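Local structure of putative HAD-hydrolase YfnB (Bacillus subtilis, 3ED5) at residues I105-F119 with L223-T235. The protein is a putative hydrolase of the haloacid dehalogenase-like superfamily, probably a phosphatase with 5'-nucleotidase activity like its YjjG relatives. Residues are numbered along the deposited sequence; the frame is centred on the assembly and turned at random.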
ATOM      1  N   ILE A 105       6.365  -3.559   9.196  1.00 32.26           N
ATOM      2  CA  ILE A 105       5.279  -3.769  10.158  1.00 32.01           C
ATOM      3  C   ILE A 105       5.692  -4.865  11.135  1.00 32.70           C
ATOM      4  O   ILE A 105       6.365  -5.832  10.734  1.00 32.50           O
ATOM      5  CB  ILE A 105       3.978  -4.146   9.427  1.00 31.19           C
ATOM      6  CG1 ILE A 105       3.508  -2.969   8.536  1.00 32.68           C
ATOM      7  CG2 ILE A 105       2.891  -4.577  10.425  1.00 32.26           C
ATOM      8  CD1 ILE A 105       2.944  -1.749   9.349  1.00 36.00           C
ATOM      9  N   ASP A 106       5.274  -4.732  12.398  1.00 32.85           N
ATOM     10  CA  ASP A 106       5.558  -5.717  13.442  1.00 35.19           C
ATOM     11  C   ASP A 106       5.216  -7.140  12.997  1.00 35.01           C
ATOM     12  O   ASP A 106       4.093  -7.398  12.551  1.00 35.16           O
ATOM     13  CB  ASP A 106       4.776  -5.379  14.719  1.00 36.99           C
ATOM     14  CG  ASP A 106       5.371  -4.207  15.475  1.00 42.78           C
ATOM     15  OD1 ASP A 106       6.543  -3.832  15.208  1.00 48.25           O
ATOM     16  OD2 ASP A 106       4.658  -3.646  16.349  1.00 48.17           O
ATOM     17  N   GLY A 107       6.220  -8.018  13.072  1.00 33.99           N
ATOM     18  CA  GLY A 107       6.037  -9.429  12.703  1.00 33.99           C
ATOM     19  C   GLY A 107       6.000  -9.745  11.217  1.00 33.43           C
ATOM     20  O   GLY A 107       5.859 -10.933  10.869  1.00 33.79           O
ATOM     21  N   ALA A 108       6.112  -8.731  10.338  1.00 31.67           N
ATOM     22  CA  ALA A 108       5.956  -8.969   8.885  1.00 32.35           C
ATOM     23  C   ALA A 108       6.984  -9.937   8.318  1.00 31.68           C
ATOM     24  O   ALA A 108       6.627 -10.819   7.516  1.00 31.68           O
ATOM     25  CB  ALA A 108       5.948  -7.638   8.073  1.00 31.86           C
ATOM     26  N   PHE A 109       8.250  -9.810   8.715  1.00 31.75           N
ATOM     27  CA  PHE A 109       9.277 -10.682   8.110  1.00 32.17           C
ATOM     28  C   PHE A 109       9.019 -12.150   8.479  1.00 32.57           C
ATOM     29  O   PHE A 109       9.023 -13.034   7.601  1.00 32.15           O
ATOM     30  CB  PHE A 109      10.703 -10.261   8.481  1.00 32.52           C
ATOM     31  CG  PHE A 109      11.751 -11.018   7.749  1.00 31.44           C
ATOM     32  CD1 PHE A 109      12.283 -10.504   6.568  1.00 32.47           C
ATOM     33  CD2 PHE A 109      12.198 -12.263   8.217  1.00 32.91           C
ATOM     34  CE1 PHE A 109      13.262 -11.196   5.852  1.00 31.91           C
ATOM     35  CE2 PHE A 109      13.169 -12.973   7.496  1.00 34.24           C
ATOM     36  CZ  PHE A 109      13.708 -12.419   6.320  1.00 32.47           C
ATOM     37  N   ASP A 110       8.801 -12.407   9.765  1.00 33.02           N
ATOM     38  CA  ASP A 110       8.570 -13.789  10.211  1.00 34.25           C
ATOM     39  C   ASP A 110       7.286 -14.365   9.584  1.00 34.15           C
ATOM     40  O   ASP A 110       7.259 -15.553   9.164  1.00 33.66           O
ATOM     41  CB  ASP A 110       8.521 -13.870  11.732  1.00 34.61           C
ATOM     42  CG  ASP A 110       9.870 -13.581  12.380  1.00 38.78           C
ATOM     43  OD1 ASP A 110      10.926 -13.625  11.684  1.00 41.63           O
ATOM     44  OD2 ASP A 110       9.874 -13.298  13.598  1.00 43.69           O
ATOM     45  N   LEU A 111       6.245 -13.530   9.518  1.00 33.84           N
ATOM     46  CA  LEU A 111       4.968 -13.951   8.909  1.00 34.80           C
ATOM     47  C   LEU A 111       5.175 -14.339   7.451  1.00 34.05           C
ATOM     48  O   LEU A 111       4.854 -15.464   7.040  1.00 33.28           O
ATOM     49  CB  LEU A 111       3.887 -12.870   9.012  1.00 35.93           C
ATOM     50  CG  LEU A 111       2.628 -13.285   8.216  1.00 37.05           C
ATOM     51  CD1 LEU A 111       1.778 -14.211   9.132  1.00 38.72           C
ATOM     52  CD2 LEU A 111       1.844 -12.172   7.637  1.00 39.00           C
ATOM     53  N   ILE A 112       5.721 -13.428   6.657  1.00 32.46           N
ATOM     54  CA  ILE A 112       5.934 -13.705   5.228  1.00 33.23           C
ATOM     55  C   ILE A 112       6.827 -14.953   5.004  1.00 32.73           C
ATOM     56  O   ILE A 112       6.538 -15.791   4.147  1.00 32.93           O
ATOM     57  CB  ILE A 112       6.478 -12.447   4.521  1.00 32.53           C
ATOM     58  CG1 ILE A 112       5.392 -11.339   4.511  1.00 33.63           C
ATOM     59  CG2 ILE A 112       7.020 -12.741   3.113  1.00 31.73           C
ATOM     60  CD1 ILE A 112       4.046 -11.767   3.816  1.00 33.72           C
ATOM     61  N   SER A 113       7.908 -15.066   5.777  1.00 32.88           N
ATOM     62  CA  SER A 113       8.811 -16.225   5.666  1.00 33.91           C
ATOM     63  C   SER A 113       8.055 -17.534   5.936  1.00 34.25           C
ATOM     64  O   SER A 113       8.226 -18.541   5.212  1.00 34.72           O
ATOM     65  CB  SER A 113       9.965 -16.081   6.656  1.00 34.66           C
ATOM     66  OG  SER A 113      10.766 -17.245   6.618  1.00 37.08           O
ATOM     67  N   ASN A 114       7.239 -17.540   6.985  1.00 33.75           N
ATOM     68  CA  ASN A 114       6.417 -18.712   7.300  1.00 35.23           C
ATOM     69  C   ASN A 114       5.388 -18.999   6.193  1.00 35.18           C
ATOM     70  O   ASN A 114       5.230 -20.142   5.768  1.00 35.15           O
ATOM     71  CB  ASN A 114       5.731 -18.542   8.680  1.00 35.48           C
ATOM     72  CG  ASN A 114       6.662 -18.864   9.841  1.00 37.34           C
ATOM     73  OD1 ASN A 114       7.629 -19.614   9.681  1.00 38.60           O
ATOM     74  ND2 ASN A 114       6.369 -18.303  11.024  1.00 39.45           N
ATOM     75  N   LEU A 115       4.688 -17.963   5.726  1.00 35.09           N
ATOM     76  CA  LEU A 115       3.631 -18.201   4.726  1.00 34.58           C
ATOM     77  C   LEU A 115       4.154 -18.665   3.373  1.00 34.33           C
ATOM     78  O   LEU A 115       3.485 -19.452   2.676  1.00 33.42           O
ATOM     79  CB  LEU A 115       2.758 -16.960   4.554  1.00 34.49           C
ATOM     80  CG  LEU A 115       2.024 -16.441   5.798  1.00 34.56           C
ATOM     81  CD1 LEU A 115       1.130 -15.252   5.395  1.00 36.60           C
ATOM     82  CD2 LEU A 115       1.204 -17.522   6.514  1.00 38.84           C
ATOM     83  N   GLN A 116       5.355 -18.207   3.008  1.00 32.87           N
ATOM     84  CA  GLN A 116       5.964 -18.586   1.751  1.00 33.52           C
ATOM     85  C   GLN A 116       6.117 -20.123   1.655  1.00 33.66           C
ATOM     86  O   GLN A 116       6.097 -20.676   0.565  1.00 33.57           O
ATOM     87  CB  GLN A 116       7.309 -17.856   1.580  1.00 34.07           C
ATOM     88  CG  GLN A 116       8.007 -18.048   0.229  1.00 34.65           C
ATOM     89  CD  GLN A 116       8.803 -19.344   0.146  1.00 38.18           C
ATOM     90  OE1 GLN A 116       9.214 -19.915   1.165  1.00 36.97           O
ATOM     91  NE2 GLN A 116       9.005 -19.837  -1.080  1.00 41.81           N
ATOM     92  N   GLN A 117       6.277 -20.777   2.800  1.00 33.47           N
ATOM     93  CA  GLN A 117       6.449 -22.245   2.847  1.00 35.32           C
ATOM     94  C   GLN A 117       5.172 -22.989   2.497  1.00 34.61           C
ATOM     95  O   GLN A 117       5.227 -24.186   2.155  1.00 35.40           O
ATOM     96  CB  GLN A 117       6.895 -22.659   4.240  1.00 36.31           C
ATOM     97  CG  GLN A 117       8.097 -21.892   4.741  1.00 41.08           C
ATOM     98  CD  GLN A 117       9.318 -22.733   4.777  1.00 48.81           C
ATOM     99  OE1 GLN A 117      10.159 -22.669   3.875  1.00 53.12           O
ATOM    100  NE2 GLN A 117       9.425 -23.570   5.810  1.00 51.21           N
ATOM    101  N   GLN A 118       4.016 -22.329   2.608  1.00 34.26           N
ATOM    102  CA  GLN A 118       2.719 -23.034   2.448  1.00 35.46           C
ATOM    103  C   GLN A 118       1.696 -22.412   1.496  1.00 35.11           C
ATOM    104  O   GLN A 118       0.645 -23.012   1.246  1.00 35.03           O
ATOM    105  CB  GLN A 118       2.055 -23.211   3.811  1.00 36.70           C
ATOM    106  CG  GLN A 118       2.888 -24.021   4.779  1.00 40.50           C
ATOM    107  CD  GLN A 118       2.099 -24.409   6.000  1.00 47.89           C
ATOM    108  OE1 GLN A 118       1.098 -25.132   5.908  1.00 51.00           O
ATOM    109  NE2 GLN A 118       2.544 -23.947   7.157  1.00 50.13           N
ATOM    110  N   PHE A 119       1.982 -21.213   1.001  1.00 33.17           N
ATOM    111  CA  PHE A 119       1.079 -20.477   0.122  1.00 32.87           C
ATOM    112  C   PHE A 119       1.882 -19.823  -0.983  1.00 32.96           C
ATOM    113  O   PHE A 119       3.102 -19.623  -0.838  1.00 33.46           O
ATOM    114  CB  PHE A 119       0.354 -19.370   0.913  1.00 32.73           C
ATOM    115  CG  PHE A 119      -0.470 -19.872   2.063  1.00 32.37           C
ATOM    116  CD1 PHE A 119      -1.820 -20.199   1.884  1.00 34.59           C
ATOM    117  CD2 PHE A 119       0.091 -20.025   3.332  1.00 32.42           C
ATOM    118  CE1 PHE A 119      -2.585 -20.672   2.953  1.00 33.07           C
ATOM    119  CE2 PHE A 119      -0.661 -20.520   4.403  1.00 33.17           C
ATOM    120  CZ  PHE A 119      -2.008 -20.835   4.220  1.00 34.59           C
ATOM    121  N   LEU A 223      -0.455  -8.799  12.139  1.00 33.47           N
ATOM    122  CA  LEU A 223      -0.250  -9.794  11.094  1.00 33.43           C
ATOM    123  C   LEU A 223      -0.294 -11.242  11.591  1.00 33.94           C
ATOM    124  O   LEU A 223      -0.732 -12.122  10.854  1.00 33.66           O
ATOM    125  CB  LEU A 223       1.063  -9.529  10.364  1.00 33.87           C
ATOM    126  CG  LEU A 223       1.054  -8.271   9.472  1.00 33.23           C
ATOM    127  CD1 LEU A 223       2.497  -8.032   8.936  1.00 33.09           C
ATOM    128  CD2 LEU A 223       0.102  -8.370   8.287  1.00 34.49           C
ATOM    129  N   GLU A 224       0.156 -11.482  12.823  1.00 33.96           N
ATOM    130  CA  GLU A 224       0.191 -12.858  13.354  1.00 35.33           C
ATOM    131  C   GLU A 224      -1.211 -13.458  13.496  1.00 34.79           C
ATOM    132  O   GLU A 224      -1.353 -14.686  13.551  1.00 35.46           O
ATOM    133  CB  GLU A 224       0.944 -12.920  14.687  1.00 36.22           C
ATOM    134  CG  GLU A 224       0.295 -12.091  15.807  1.00 40.85           C
ATOM    135  CD  GLU A 224       1.072 -12.134  17.139  1.00 48.84           C
ATOM    136  OE1 GLU A 224       2.304 -12.353  17.135  1.00 51.19           O
ATOM    137  OE2 GLU A 224       0.447 -11.935  18.200  1.00 52.97           O
ATOM    138  N   GLU A 225      -2.250 -12.616  13.504  1.00 33.72           N
ATOM    139  CA  GLU A 225      -3.626 -13.140  13.522  1.00 33.01           C
ATOM    140  C   GLU A 225      -3.948 -13.930  12.237  1.00 33.05           C
ATOM    141  O   GLU A 225      -4.945 -14.647  12.198  1.00 33.40           O
ATOM    142  CB  GLU A 225      -4.640 -12.015  13.709  1.00 33.70           C
ATOM    143  CG  GLU A 225      -4.513 -11.303  15.064  1.00 34.56           C
ATOM    144  CD  GLU A 225      -5.452 -10.115  15.130  1.00 38.40           C
ATOM    145  OE1 GLU A 225      -6.630 -10.280  14.806  1.00 43.06           O
ATOM    146  OE2 GLU A 225      -5.011  -9.011  15.456  1.00 41.76           O
ATOM    147  N   LEU A 226      -3.125 -13.794  11.192  1.00 32.36           N
ATOM    148  CA  LEU A 226      -3.330 -14.560   9.967  1.00 32.46           C
ATOM    149  C   LEU A 226      -3.131 -16.059  10.126  1.00 32.63           C
ATOM    150  O   LEU A 226      -3.726 -16.822   9.363  1.00 32.92           O
ATOM    151  CB  LEU A 226      -2.454 -14.061   8.828  1.00 32.76           C
ATOM    152  CG  LEU A 226      -2.992 -12.821   8.127  1.00 32.84           C
ATOM    153  CD1 LEU A 226      -1.878 -12.286   7.211  1.00 35.73           C
ATOM    154  CD2 LEU A 226      -4.289 -13.085   7.311  1.00 31.94           C
ATOM    155  N   TYR A 227      -2.306 -16.482  11.093  1.00 32.07           N
ATOM    156  CA  TYR A 227      -2.089 -17.934  11.300  1.00 32.75           C
ATOM    157  C   TYR A 227      -3.417 -18.641  11.532  1.00 31.88           C
ATOM    158  O   TYR A 227      -3.714 -19.677  10.911  1.00 32.63           O
ATOM    159  CB  TYR A 227      -1.103 -18.211  12.437  1.00 32.27           C
ATOM    160  CG  TYR A 227       0.287 -17.735  12.103  1.00 34.22           C
ATOM    161  CD1 TYR A 227       0.978 -18.275  11.014  1.00 36.42           C
ATOM    162  CD2 TYR A 227       0.919 -16.755  12.876  1.00 35.46           C
ATOM    163  CE1 TYR A 227       2.260 -17.838  10.675  1.00 38.55           C
ATOM    164  CE2 TYR A 227       2.215 -16.309  12.557  1.00 37.43           C
ATOM    165  CZ  TYR A 227       2.880 -16.876  11.453  1.00 38.39           C
ATOM    166  OH  TYR A 227       4.141 -16.454  11.101  1.00 39.53           O
ATOM    167  N   HIS A 228      -4.235 -18.085  12.421  1.00 30.84           N
ATOM    168  CA  HIS A 228      -5.525 -18.698  12.688  1.00 30.18           C
ATOM    169  C   HIS A 228      -6.496 -18.597  11.522  1.00 29.69           C
ATOM    170  O   HIS A 228      -7.199 -19.551  11.249  1.00 31.17           O
ATOM    171  CB  HIS A 228      -6.150 -18.134  13.981  1.00 30.11           C
ATOM    172  CG  HIS A 228      -5.512 -18.677  15.219  1.00 30.25           C
ATOM    173  ND1 HIS A 228      -5.644 -18.071  16.451  1.00 29.59           N
ATOM    174  CD2 HIS A 228      -4.702 -19.748  15.407  1.00 30.59           C
ATOM    175  CE1 HIS A 228      -4.990 -18.779  17.355  1.00 30.18           C
ATOM    176  NE2 HIS A 228      -4.407 -19.797  16.749  1.00 32.65           N
ATOM    177  N   ILE A 229      -6.538 -17.451  10.849  1.00 29.93           N
ATOM    178  CA  ILE A 229      -7.455 -17.267   9.706  1.00 30.06           C
ATOM    179  C   ILE A 229      -7.102 -18.236   8.580  1.00 30.25           C
ATOM    180  O   ILE A 229      -8.003 -18.793   7.906  1.00 30.77           O
ATOM    181  CB  ILE A 229      -7.425 -15.788   9.242  1.00 29.69           C
ATOM    182  CG1 ILE A 229      -8.241 -14.949  10.261  1.00 30.84           C
ATOM    183  CG2 ILE A 229      -7.972 -15.583   7.826  1.00 30.99           C
ATOM    184  CD1 ILE A 229      -7.932 -13.460  10.153  1.00 33.92           C
ATOM    185  N   LEU A 230      -5.805 -18.467   8.412  1.00 30.67           N
ATOM    186  CA  LEU A 230      -5.312 -19.344   7.333  1.00 31.97           C
ATOM    187  C   LEU A 230      -5.268 -20.804   7.781  1.00 33.11           C
ATOM    188  O   LEU A 230      -4.984 -21.704   6.957  1.00 33.06           O
ATOM    189  CB  LEU A 230      -3.924 -18.877   6.888  1.00 31.89           C
ATOM    190  CG  LEU A 230      -3.906 -17.474   6.268  1.00 33.10           C
ATOM    191  CD1 LEU A 230      -2.458 -17.095   5.945  1.00 36.14           C
ATOM    192  CD2 LEU A 230      -4.780 -17.386   5.007  1.00 33.96           C
ATOM    193  N   ASN A 231      -5.533 -21.030   9.080  1.00 33.06           N
ATOM    194  CA  ASN A 231      -5.484 -22.349   9.705  1.00 35.65           C
ATOM    195  C   ASN A 231      -4.155 -23.060   9.457  1.00 38.29           C
ATOM    196  O   ASN A 231      -4.120 -24.192   8.966  1.00 37.38           O
ATOM    197  CB  ASN A 231      -6.663 -23.236   9.266  1.00 35.40           C
ATOM    198  CG  ASN A 231      -6.763 -24.514  10.086  1.00 35.97           C
ATOM    199  OD1 ASN A 231      -6.321 -24.558  11.241  1.00 35.20           O
ATOM    200  ND2 ASN A 231      -7.324 -25.561   9.486  1.00 35.75           N
ATOM    201  N   ILE A 232      -3.071 -22.371   9.771  1.00 40.59           N
ATOM    202  CA  ILE A 232      -1.742 -22.985   9.764  1.00 44.60           C
ATOM    203  C   ILE A 232      -1.052 -22.672  11.089  1.00 47.28           C
ATOM    204  O   ILE A 232      -1.279 -21.608  11.674  1.00 46.94           O
ATOM    205  CB  ILE A 232      -0.850 -22.512   8.572  1.00 44.48           C
ATOM    206  CG1 ILE A 232      -0.613 -21.004   8.595  1.00 45.16           C
ATOM    207  CG2 ILE A 232      -1.420 -22.946   7.215  1.00 44.46           C
ATOM    208  CD1 ILE A 232       0.782 -20.659   8.162  1.00 47.89           C
ATOM    209  N   GLU A 233      -0.215 -23.594  11.563  1.00 50.21           N
ATOM    210  CA  GLU A 233       0.532 -23.387  12.813  1.00 53.49           C
ATOM    211  C   GLU A 233       1.699 -22.415  12.650  1.00 54.94           C
ATOM    212  O   GLU A 233       2.474 -22.514  11.693  1.00 55.47           O
ATOM    213  CB  GLU A 233       1.048 -24.715  13.351  1.00 53.43           C
ATOM    214  CG  GLU A 233       0.031 -25.823  13.224  1.00 56.85           C
ATOM    215  CD  GLU A 233       0.242 -26.916  14.234  1.00 60.83           C
ATOM    216  OE1 GLU A 233       1.291 -27.606  14.169  1.00 61.88           O
ATOM    217  OE2 GLU A 233      -0.653 -27.085  15.092  1.00 63.11           O
ATOM    218  N   ASN A 234       1.822 -21.488  13.595  1.00 56.73           N
ATOM    219  CA  ASN A 234       2.941 -20.550  13.623  1.00 58.40           C
ATOM    220  C   ASN A 234       4.265 -21.250  13.941  1.00 59.59           C
ATOM    221  O   ASN A 234       4.321 -22.130  14.813  1.00 60.05           O
ATOM    222  CB  ASN A 234       2.665 -19.445  14.649  1.00 58.70           C
ATOM    223  CG  ASN A 234       3.775 -18.384  14.704  1.00 60.02           C
ATOM    224  OD1 ASN A 234       4.787 -18.462  13.994  1.00 60.92           O
ATOM    225  ND2 ASN A 234       3.577 -17.381  15.556  1.00 60.77           N
ATOM    226  N   THR A 235       5.315 -20.859  13.218  1.00 60.64           N
ATOM    227  CA  THR A 235       6.680 -21.353  13.451  1.00 61.49           C
ATOM    228  C   THR A 235       7.706 -20.297  13.020  1.00 61.50           C
ATOM    229  O   THR A 235       8.889 -20.579  12.817  1.00 62.25           O
ATOM    230  CB  THR A 235       6.943 -22.734  12.769  1.00 61.57           C
ATOM    231  OG1 THR A 235       8.200 -23.252  13.216  1.00 63.33           O
ATOM    232  CG2 THR A 235       6.957 -22.640  11.231  1.00 61.55           C
TER
HETATM  233  O   HOH W   1       1.395  -6.712  12.861  1.00 35.09           O
HETATM  234  O   HOH W   2       2.090  -9.680  14.119  1.00 40.90           O
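Leu111 and Tyr227 run alongside each other but point opposite ways, in the gap between helix 108-116 and helix 226-230, whose axes run 25° from parallel. From Leu111 CB, 4.2 Å from Tyr227 OH, the chain leaves with CG anti to the backbone N (chi1 173°) and forks at CG into two methyls. CD1 lies over one face of the Tyr227 ring, a CH-pi contact 4.1 Å from the centroid, and also touches Leu223 O, while CD2 turns to Leu226 CD1 at 3.7 Å and to Leu223 CB. A branched leucine suits this place because the fork lets one methyl lie over the ring while the other reaches Leu223 and Leu226.

The opposite face of the Tyr227 ring carries Asn234 CB, and Ile232 CG1 lies in plane at the ring's edge. Tyrosine adds reach to flatness: its OH takes a nearly straight bond from Asn114 ND2 (2.9 Å, 174° at the hydrogen), in the plane of an amide turned well out of the ring plane. A phenylalanine in its place would probably keep the ring's packing against Leu111 but leave the Asn114 amide without this acceptor and freer to turn.

Apolar packing continues at both ends. Leu223 CD1 meets Ala108 CB at 3.6 Å, where a small side chain lets the leucine close to the helix; beside them one water bridges Asp106 O and Leu223 N. Farther along, Leu115 CD2 touches Leu230 CD1 and Ile232 CD1, and Leu230 CD1 lies over a face of the Phe119 ring.

Beneath, Leu115 and Phe119 rest on Leu10 of strand 9-12, and Leu226 on Ile220 of strand 218-220. The arrangement is thus that of two neighbouring helices packed on one face of the parallel sheet in the Rossmann-like alpha/beta core of HAD hydrolases.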